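Local atomic coordinates of transcription initiation factor IIB (Methanocaldococcus jannaschii, PDB entry 5O9J), a protein that probably removes itself from its precursor by protein splicing, joining the flanking segments, as the mini-intein of this transcription factor. Residues Val54-Ser59 with Lys64-Ser69; Ile82-Asn87 with Asp118-Ala123; Lys89-Arg94 with Glu155-Tyr160. All coordinates share one frame; numbering follows the deposited sequence.

Contact 1. Residues Val54-Ser59 with Lys64-Ser69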
loop_
_atom_site.group_PDB
_atom_site.type_symbol
_atom_site.label_atom_id
_atom_site.label_comp_id
_atom_site.label_asym_id
_atom_site.label_seq_id
_atom_site.Cartn_x
_atom_site.Cartn_y
_atom_site.Cartn_z
ATOM N N VAL A 54 9.270 4.919 8.104
ATOM C CA VAL A 54 8.780 3.658 7.564
ATOM C C VAL A 54 9.774 3.110 6.537
ATOM O O VAL A 54 10.581 3.864 5.977
ATOM C CB VAL A 54 7.389 3.838 6.927
ATOM C CG1 VAL A 54 7.484 4.632 5.627
ATOM C CG2 VAL A 54 6.696 2.495 6.714
ATOM N N ILE A 55 9.737 1.802 6.303
ATOM C CA ILE A 55 10.579 1.208 5.269
ATOM C C ILE A 55 10.056 1.619 3.908
ATOM O O ILE A 55 8.888 1.427 3.599
ATOM C CB ILE A 55 10.628 -0.332 5.344
ATOM C CG1 ILE A 55 11.321 -0.776 6.626
ATOM C CG2 ILE A 55 11.362 -0.900 4.124
ATOM C CD1 ILE A 55 12.751 -0.245 6.771
ATOM N N ALA A 56 10.926 2.203 3.103
ATOM C CA ALA A 56 10.547 2.622 1.777
ATOM C C ALA A 56 11.727 2.475 0.843
ATOM O O ALA A 56 12.865 2.340 1.280
ATOM C CB ALA A 56 10.052 4.056 1.792
ATOM N N PHE A 57 11.437 2.507 -0.448
ATOM C CA PHE A 57 12.446 2.468 -1.492
ATOM C C PHE A 57 12.808 3.892 -1.921
ATOM O O PHE A 57 12.026 4.555 -2.600
ATOM C CB PHE A 57 11.911 1.672 -2.671
ATOM C CG PHE A 57 12.891 1.491 -3.752
ATOM C CD1 PHE A 57 13.842 0.471 -3.699
ATOM C CD2 PHE A 57 12.899 2.369 -4.820
ATOM C CE1 PHE A 57 14.748 0.335 -4.725
ATOM C CE2 PHE A 57 13.795 2.231 -5.817
ATOM C CZ PHE A 57 14.722 1.217 -5.803
ATOM N N ASN A 58 13.988 4.373 -1.540
ATOM C CA ASN A 58 14.274 5.796 -1.724
ATOM C C ASN A 58 14.817 6.178 -3.106
ATOM O O ASN A 58 15.020 5.317 -3.967
ATOM C CB ASN A 58 15.238 6.289 -0.635
ATOM C CG ASN A 58 16.666 5.740 -0.784
ATOM O OD1 ASN A 58 16.979 4.950 -1.681
ATOM N ND2 ASN A 58 17.538 6.178 0.110
ATOM N N SER A 59 15.051 7.479 -3.295
ATOM C CA SER A 59 15.542 8.030 -4.562
ATOM C C SER A 59 16.931 7.521 -4.963
ATOM O O SER A 59 17.322 7.624 -6.123
ATOM C CB SER A 59 15.566 9.563 -4.496
ATOM O OG SER A 59 14.272 10.090 -4.250
ATOM N N LYS A 64 15.225 1.483 2.824
ATOM C CA LYS A 64 15.731 2.145 4.020
ATOM C C LYS A 64 14.590 2.760 4.833
ATOM O O LYS A 64 13.520 3.022 4.295
ATOM C CB LYS A 64 16.717 3.259 3.641
ATOM C CG LYS A 64 18.127 2.818 3.306
ATOM C CD LYS A 64 19.057 4.023 3.342
ATOM C CE LYS A 64 20.513 3.605 3.496
ATOM N NZ LYS A 64 20.940 2.696 2.404
ATOM N N PHE A 65 14.828 3.017 6.112
ATOM C CA PHE A 65 13.902 3.828 6.891
ATOM C C PHE A 65 13.881 5.259 6.361
ATOM O O PHE A 65 14.931 5.875 6.187
ATOM C CB PHE A 65 14.275 3.817 8.372
ATOM C CG PHE A 65 13.850 2.568 9.086
ATOM C CD1 PHE A 65 12.505 2.276 9.254
ATOM C CD2 PHE A 65 14.795 1.678 9.577
ATOM C CE1 PHE A 65 12.108 1.137 9.908
ATOM C CE2 PHE A 65 14.407 0.529 10.231
ATOM C CZ PHE A 65 13.066 0.255 10.397
ATOM N N MET A 66 12.682 5.766 6.084
ATOM C CA MET A 66 12.493 7.127 5.575
ATOM C C MET A 66 11.432 7.847 6.396
ATOM O O MET A 66 10.392 7.259 6.721
ATOM C CB MET A 66 12.067 7.126 4.103
ATOM C CG MET A 66 13.067 6.491 3.131
ATOM S SD MET A 66 14.484 7.556 2.829
ATOM C CE MET A 66 13.724 8.916 1.947
ATOM N N PRO A 67 11.685 9.126 6.718
ATOM C CA PRO A 67 10.745 9.972 7.465
ATOM C C PRO A 67 9.347 10.012 6.876
ATOM O O PRO A 67 9.183 10.199 5.672
ATOM C CB PRO A 67 11.385 11.364 7.373
ATOM C CG PRO A 67 12.842 11.088 7.272
ATOM C CD PRO A 67 12.934 9.845 6.412
ATOM N N VAL A 68 8.350 9.854 7.738
ATOM C CA VAL A 68 6.959 10.121 7.383
ATOM C C VAL A 68 6.649 11.553 7.816
ATOM O O VAL A 68 6.933 11.936 8.951
ATOM C CB VAL A 68 5.998 9.133 8.062
ATOM C CG1 VAL A 68 4.531 9.458 7.715
ATOM C CG2 VAL A 68 6.351 7.693 7.662
ATOM N N SER A 69 6.096 12.355 6.914
ATOM C CA SER A 69 5.842 13.757 7.235
ATOM C C SER A 69 4.460 13.936 7.846
ATOM O O SER A 69 4.287 14.703 8.787
ATOM C CB SER A 69 5.983 14.626 5.990
ATOM O OG SER A 69 5.135 14.139 4.967
#
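Ile55 and Phe65 face each other as a non-hydrogen-bonded antiparallel pair in the beta hairpin of strands 52-57 and 63-67. Over these short segments the strand directions differ by 106°, far from the 180° of a flat antiparallel pair, so the hairpin is strongly twisted and coiled. Its tightest side-chain contact is the pair Ile55-Phe65: Ile55 CD1 sits over the centre of the Phe65 ring, 3.5 Å from the centroid and 11° off the normal, a CH-pi contact. Ile55 reaches it because CG1 lies anti to the carbonyl carbon (chi1 -66°) and the chain then bends. Ile12, on the neighbouring strand 10-15, touches both side chains. Were Phe65 exchanged for an alanine, the Ile55 methyl would probably lose its ring and a gap would open beside Ile12.

The flanking pairs are hydrogen-bonded. Val54 N gives to Met66 O at 2.9 Å and Met66 N to Val54 O at 2.8 Å; Ala56 and Lys64 repeat the double link. Val54, Ala56, Lys64 and Met66 point to the other face. Its buried side is well packed: Val54 CG1 meets Val68 CG2 at 3.8 Å, the small Ala56 CB admits Met66 CG at 4.1 Å, and Met66 folds on so that SD rests 3.8 Å from Asn58 CB. Towards solvent the contact loosens: exposed Lys64 comes no nearer than 4.2 Å, from its CD to Asn58 ND2, while Asn58 OD1 accepts from Lys62 N within the turn. Backbone bonds thus set the register, apolar side chains clothe both faces, and the lysine's charged end probably remains solvated.

Contact 2. Residues Ile82-Asn87 with Asp118-Ala123; sequences IVVEGN and DILVLA
With CG anti to the carbonyl carbon (chi1 -65°) and CD1 carried onward, anti to CA (chi2 -170°), the extended Leu120 side chain reaches Ile82 and Val84. It does so inside the HINT fold, an all-beta framework whose sheets are long and strongly coiled. On the other strand Val84 CG1 lies anti to its carbonyl carbon (chi1 -61°), which turns this methyl to the leucine that Ile82 CG2 also meets.

Strands 79-84 and 119-123 belong to one antiparallel sheet but are not neighbours in it: strand 143-154 runs between them. Even so, Val84 CA and Leu120 CA are only 8.2 Å apart, and both side chains leave the backbone towards the opposing strand, which implies a sheet curled around its own concave side. Ile82 and Val84, two residues apart, share that side, whereas Val83 points the other way. Beta-branched isoleucine and valine suit a strand, and leucine, branched one carbon further out, reaches across. Leu114, Val98, Thr100 and Ile148 also pack on Leu120, making this a buried, largely apolar cluster joined by dispersion forces and the exclusion of water.

The Leu120 side chain runs obliquely past Ile82 but meets Val84 at about a right angle. Its methyl CD1 completes a nearly equilateral triangle: 4.0 Å to Ile82 CG2 and 4.1 Å to Val84 CG1, with those two methyls 4.2 Å from each other.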
loop_
_atom_site.group_PDB
_atom_site.type_symbol
_atom_site.label_atom_id
_atom_site.label_comp_id
_atom_site.label_asym_id
_atom_site.label_seq_id
_atom_site.Cartn_x
_atom_site.Cartn_y
_atom_site.Cartn_z
ATOM N N ILE A 82 -8.146 -9.166 -4.022
ATOM C CA ILE A 82 -7.634 -9.966 -5.129
ATOM C C ILE A 82 -6.973 -11.220 -4.594
ATOM O O ILE A 82 -6.084 -11.135 -3.755
ATOM C CB ILE A 82 -6.597 -9.200 -5.973
ATOM C CG1 ILE A 82 -7.162 -7.870 -6.456
ATOM C CG2 ILE A 82 -6.160 -10.040 -7.165
ATOM C CD1 ILE A 82 -6.123 -7.006 -7.148
ATOM N N VAL A 83 -7.402 -12.385 -5.070
ATOM C CA VAL A 83 -6.792 -13.635 -4.639
ATOM C C VAL A 83 -6.178 -14.347 -5.834
ATOM O O VAL A 83 -6.862 -14.589 -6.828
ATOM C CB VAL A 83 -7.814 -14.553 -3.945
ATOM C CG1 VAL A 83 -7.111 -15.749 -3.337
ATOM C CG2 VAL A 83 -8.567 -13.782 -2.873
ATOM N N VAL A 84 -4.886 -14.665 -5.743
ATOM C CA VAL A 84 -4.168 -15.302 -6.849
ATOM C C VAL A 84 -3.707 -16.701 -6.464
ATOM O O VAL A 84 -3.868 -17.104 -5.313
ATOM C CB VAL A 84 -2.944 -14.466 -7.297
ATOM C CG1 VAL A 84 -3.380 -13.090 -7.796
ATOM C CG2 VAL A 84 -1.934 -14.330 -6.164
ATOM N N GLU A 85 -3.151 -17.437 -7.432
ATOM C CA GLU A 85 -2.591 -18.775 -7.191
ATOM C C GLU A 85 -1.710 -18.824 -5.946
ATOM O O GLU A 85 -0.940 -17.895 -5.683
ATOM C CB GLU A 85 -1.740 -19.251 -8.371
ATOM C CG GLU A 85 -2.322 -19.135 -9.759
ATOM C CD GLU A 85 -1.259 -19.437 -10.818
ATOM O OE1 GLU A 85 -0.318 -20.205 -10.515
ATOM O OE2 GLU A 85 -1.337 -18.891 -11.938
ATOM N N GLY A 86 -1.798 -19.923 -5.202
ATOM C CA GLY A 86 -1.051 -20.065 -3.963
ATOM C C GLY A 86 -1.732 -19.355 -2.804
ATOM O O GLY A 86 -1.158 -19.203 -1.724
ATOM N N ASN A 87 -2.968 -18.925 -3.039
ATOM C CA ASN A 87 -3.757 -18.199 -2.050
ATOM C C ASN A 87 -3.042 -16.976 -1.484
ATOM O O ASN A 87 -3.157 -16.684 -0.295
ATOM C CB ASN A 87 -4.179 -19.133 -0.912
ATOM C CG ASN A 87 -5.376 -19.991 -1.282
ATOM O OD1 ASN A 87 -5.228 -21.081 -1.836
ATOM N ND2 ASN A 87 -6.575 -19.491 -0.992
ATOM N N ASP A 118 -7.065 -13.329 -15.160
ATOM C CA ASP A 118 -6.028 -12.350 -15.491
ATOM C C ASP A 118 -4.700 -12.781 -14.900
ATOM O O ASP A 118 -4.658 -13.387 -13.829
ATOM C CB ASP A 118 -6.390 -10.956 -14.975
ATOM C CG ASP A 118 -6.894 -10.038 -16.070
ATOM O OD1 ASP A 118 -6.522 -10.253 -17.242
ATOM O OD2 ASP A 118 -7.654 -9.094 -15.757
ATOM N N ILE A 119 -3.618 -12.474 -15.605
ATOM C CA ILE A 119 -2.279 -12.787 -15.123
ATOM C C ILE A 119 -1.619 -11.549 -14.529
ATOM O O ILE A 119 -1.346 -10.582 -15.236
ATOM C CB ILE A 119 -1.380 -13.346 -16.243
ATOM C CG1 ILE A 119 -1.973 -14.640 -16.806
ATOM C CG2 ILE A 119 0.039 -13.582 -15.722
ATOM C CD1 ILE A 119 -1.091 -15.310 -17.845
ATOM N N LEU A 120 -1.383 -11.584 -13.224
ATOM C CA LEU A 120 -0.704 -10.496 -12.540
ATOM C C LEU A 120 0.789 -10.749 -12.478
ATOM O O LEU A 120 1.240 -11.892 -12.422
ATOM C CB LEU A 120 -1.253 -10.312 -11.127
ATOM C CG LEU A 120 -2.709 -9.860 -11.038
ATOM C CD1 LEU A 120 -3.069 -9.472 -9.603
ATOM C CD2 LEU A 120 -2.955 -8.705 -11.992
ATOM N N VAL A 121 1.557 -9.669 -12.504
ATOM C CA VAL A 121 2.991 -9.772 -12.325
ATOM C C VAL A 121 3.334 -9.312 -10.918
ATOM O O VAL A 121 3.185 -8.144 -10.588
ATOM C CB VAL A 121 3.757 -8.934 -13.359
ATOM C CG1 VAL A 121 5.265 -9.190 -13.237
ATOM C CG2 VAL A 121 3.268 -9.259 -14.764
ATOM N N LEU A 122 3.775 -10.241 -10.080
ATOM C CA LEU A 122 4.135 -9.894 -8.718
ATOM C C LEU A 122 5.637 -9.878 -8.575
ATOM O O LEU A 122 6.337 -10.632 -9.245
ATOM C CB LEU A 122 3.521 -10.875 -7.717
ATOM C CG LEU A 122 2.048 -10.652 -7.358
ATOM C CD1 LEU A 122 1.133 -11.082 -8.483
ATOM C CD2 LEU A 122 1.692 -11.378 -6.068
ATOM N N ALA A 123 6.138 -9.020 -7.702
ATOM C CA ALA A 123 7.550 -9.073 -7.367
ATOM C C ALA A 123 7.792 -10.348 -6.573
ATOM O O ALA A 123 6.900 -10.849 -5.891
ATOM C CB ALA A 123 7.971 -7.851 -6.580
#

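Contact 3. Residues Lys89-Arg94 with Glu155-Tyr160; sequences KVRVTR and EPTSGY
The loop that carries the chain from the long strand 143-154 to strand 160-165 passes from one sheet of the HINT fold to another, and Arg91, on the edge strand 88-92, stretches across to it. Its side chain leaves the strand towards the loop with CG anti to the carbonyl carbon (chi1 -60°) and stays extended as far as NE, which brings NH2 to 3.3 Å from Glu155 O. The carbonyl lies obliquely to the guanidinium plane. Thr157 OG1 is more distant, 4.3 Å from NH2, and is already engaged by Asp6. The Glu155 carboxylate does not close on the arginine either: OE2 stays 5.8 Å from NH1. On its own sheet Arg91 has a long, weak ion pair from NE to Glu81.

Bonds within the loop and to its neighbours help to shape it. Ser158 OG accepts from Tyr160 N at 2.9 Å, an ST turn, and also bonds to Tyr162 OH. Gly159, between Ser158 and Tyr160, has a positive phi of 96°, where a side chain would press on the carbonyl oxygen of Ser158, so glycine fits the bend.

A long, flexible, positively charged side chain suits a surface crossing of this kind, since it can span two backbones 8.4 Å apart at their nearest CA atoms, Arg91 and Pro156. The long distances suggest an interaction that is probably mainly electrostatic: the cation is likely to be steadied by the diffuse pull of a carbonyl and two glutamates rather than by one strong salt bridge.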
loop_
_atom_site.group_PDB
_atom_site.type_symbol
_atom_site.label_atom_id
_atom_site.label_comp_id
_atom_site.label_asym_id
_atom_site.label_seq_id
_atom_site.Cartn_x
_atom_site.Cartn_y
_atom_site.Cartn_z
ATOM N N LYS A 89 -3.075 -12.954 -1.419
ATOM C CA LYS A 89 -4.187 -12.027 -1.544
ATOM C C LYS A 89 -3.861 -10.644 -1.001
ATOM O O LYS A 89 -2.987 -10.480 -0.156
ATOM C CB LYS A 89 -5.425 -12.590 -0.839
ATOM C CG LYS A 89 -5.266 -12.782 0.657
ATOM C CD LYS A 89 -6.396 -13.633 1.221
ATOM C CE LYS A 89 -6.179 -15.113 0.923
ATOM N NZ LYS A 89 -7.234 -15.981 1.534
ATOM N N VAL A 90 -4.575 -9.645 -1.506
ATOM C CA VAL A 90 -4.371 -8.275 -1.068
ATOM C C VAL A 90 -5.709 -7.546 -1.080
ATOM O O VAL A 90 -6.564 -7.836 -1.914
ATOM C CB VAL A 90 -3.332 -7.549 -1.966
ATOM C CG1 VAL A 90 -3.815 -7.470 -3.412
ATOM C CG2 VAL A 90 -3.007 -6.168 -1.419
ATOM N N ARG A 91 -5.902 -6.625 -0.142
ATOM C CA ARG A 91 -7.113 -5.803 -0.112
ATOM C C ARG A 91 -6.789 -4.355 -0.436
ATOM O O ARG A 91 -6.036 -3.708 0.294
ATOM C CB ARG A 91 -7.788 -5.868 1.255
ATOM C CG ARG A 91 -8.214 -7.247 1.700
ATOM C CD ARG A 91 -8.852 -7.161 3.082
ATOM N NE ARG A 91 -9.669 -8.329 3.383
ATOM C CZ ARG A 91 -10.745 -8.302 4.161
ATOM N NH1 ARG A 91 -11.431 -9.417 4.373
ATOM N NH2 ARG A 91 -11.137 -7.163 4.722
ATOM N N VAL A 92 -7.359 -3.835 -1.517
ATOM C CA VAL A 92 -7.081 -2.457 -1.915
ATOM C C VAL A 92 -8.333 -1.729 -2.381
ATOM O O VAL A 92 -9.326 -2.346 -2.756
ATOM C CB VAL A 92 -6.020 -2.385 -3.048
ATOM C CG1 VAL A 92 -4.695 -2.915 -2.565
ATOM C CG2 VAL A 92 -6.480 -3.164 -4.264
ATOM N N THR A 93 -8.272 -0.407 -2.360
ATOM C CA THR A 93 -9.362 0.402 -2.869
ATOM C C THR A 93 -9.356 0.410 -4.385
ATOM O O THR A 93 -8.389 -0.008 -5.031
ATOM C CB THR A 93 -9.286 1.841 -2.354
ATOM O OG1 THR A 93 -8.070 2.445 -2.809
ATOM C CG2 THR A 93 -9.325 1.861 -0.832
ATOM N N ARG A 94 -10.451 0.904 -4.936
ATOM C CA ARG A 94 -10.735 0.839 -6.360
ATOM C C ARG A 94 -9.712 1.583 -7.202
ATOM O O ARG A 94 -9.418 1.190 -8.328
ATOM C CB ARG A 94 -12.145 1.389 -6.612
ATOM C CG ARG A 94 -12.239 2.479 -7.657
ATOM C CD ARG A 94 -13.685 2.819 -7.970
ATOM N NE ARG A 94 -14.464 1.633 -8.315
ATOM C CZ ARG A 94 -15.336 1.055 -7.497
ATOM N NH1 ARG A 94 -15.532 1.554 -6.280
ATOM N NH2 ARG A 94 -16.005 -0.023 -7.887
ATOM N N GLU A 155 -15.562 -5.424 3.107
ATOM C CA GLU A 155 -15.589 -4.223 3.927
ATOM C C GLU A 155 -14.216 -3.977 4.500
ATOM O O GLU A 155 -13.525 -4.932 4.875
ATOM C CB GLU A 155 -16.610 -4.341 5.063
ATOM C CG GLU A 155 -16.748 -5.754 5.674
ATOM C CD GLU A 155 -17.508 -6.761 4.814
ATOM O OE1 GLU A 155 -18.589 -6.404 4.316
ATOM O OE2 GLU A 155 -16.992 -7.889 4.698
ATOM N N PRO A 156 -13.811 -2.701 4.565
ATOM C CA PRO A 156 -12.556 -2.341 5.227
ATOM C C PRO A 156 -12.608 -2.764 6.685
ATOM O O PRO A 156 -13.676 -2.681 7.287
ATOM C CB PRO A 156 -12.499 -0.815 5.087
ATOM C CG PRO A 156 -13.396 -0.496 3.945
ATOM C CD PRO A 156 -14.492 -1.523 3.999
ATOM N N THR A 157 -11.490 -3.224 7.236
ATOM C CA THR A 157 -11.459 -3.692 8.617
ATOM C C THR A 157 -11.998 -2.637 9.585
ATOM O O THR A 157 -12.732 -2.961 10.518
ATOM C CB THR A 157 -10.038 -4.081 9.041
ATOM O OG1 THR A 157 -9.495 -5.012 8.096
ATOM C CG2 THR A 157 -10.045 -4.707 10.428
ATOM N N SER A 158 -11.655 -1.373 9.345
ATOM C CA SER A 158 -12.040 -0.299 10.258
ATOM C C SER A 158 -13.176 0.579 9.737
ATOM O O SER A 158 -13.842 1.264 10.515
ATOM C CB SER A 158 -10.839 0.595 10.566
ATOM O OG SER A 158 -10.516 1.408 9.450
ATOM N N GLY A 159 -13.389 0.565 8.427
ATOM C CA GLY A 159 -14.331 1.478 7.806
ATOM C C GLY A 159 -13.571 2.684 7.292
ATOM O O GLY A 159 -14.158 3.649 6.801
ATOM N N TYR A 160 -12.246 2.611 7.411
ATOM C CA TYR A 160 -11.349 3.664 6.960
ATOM C C TYR A 160 -10.194 3.062 6.141
ATOM O O TYR A 160 -9.852 1.893 6.304
ATOM C CB TYR A 160 -10.806 4.455 8.155
ATOM C CG TYR A 160 -11.780 5.459 8.773
ATOM C CD1 TYR A 160 -12.937 5.038 9.430
ATOM C CD2 TYR A 160 -11.523 6.827 8.725
ATOM C CE1 TYR A 160 -13.822 5.961 10.005
ATOM C CE2 TYR A 160 -12.392 7.749 9.295
ATOM C CZ TYR A 160 -13.538 7.314 9.931
ATOM O OH TYR A 160 -14.396 8.239 10.496
#

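Overall arrangement
The three contacts run from core to surface. Contact 2 is fully buried and purely apolar; contact 1 is partly buried and pairs backbone hydrogen bonds with side-chain packing; contact 3 is a polar bridge at the surface. Contacts 2 and 3 share a sheet, for strands 79-84 and 88-92 are neighbours, and Ile82 N lies 3.0 Å from Val90 O, a probable hydrogen bond; their centres are about 17 Å apart. Contact 1 belongs to another sheet across the chain's centre, about 26 Å from contact 2 and 23 Å from contact 3, centre to centre. It joins adjacent strands, contact 2 two strands separated by a third, strand 143-154, and contact 3 a strand and a loop.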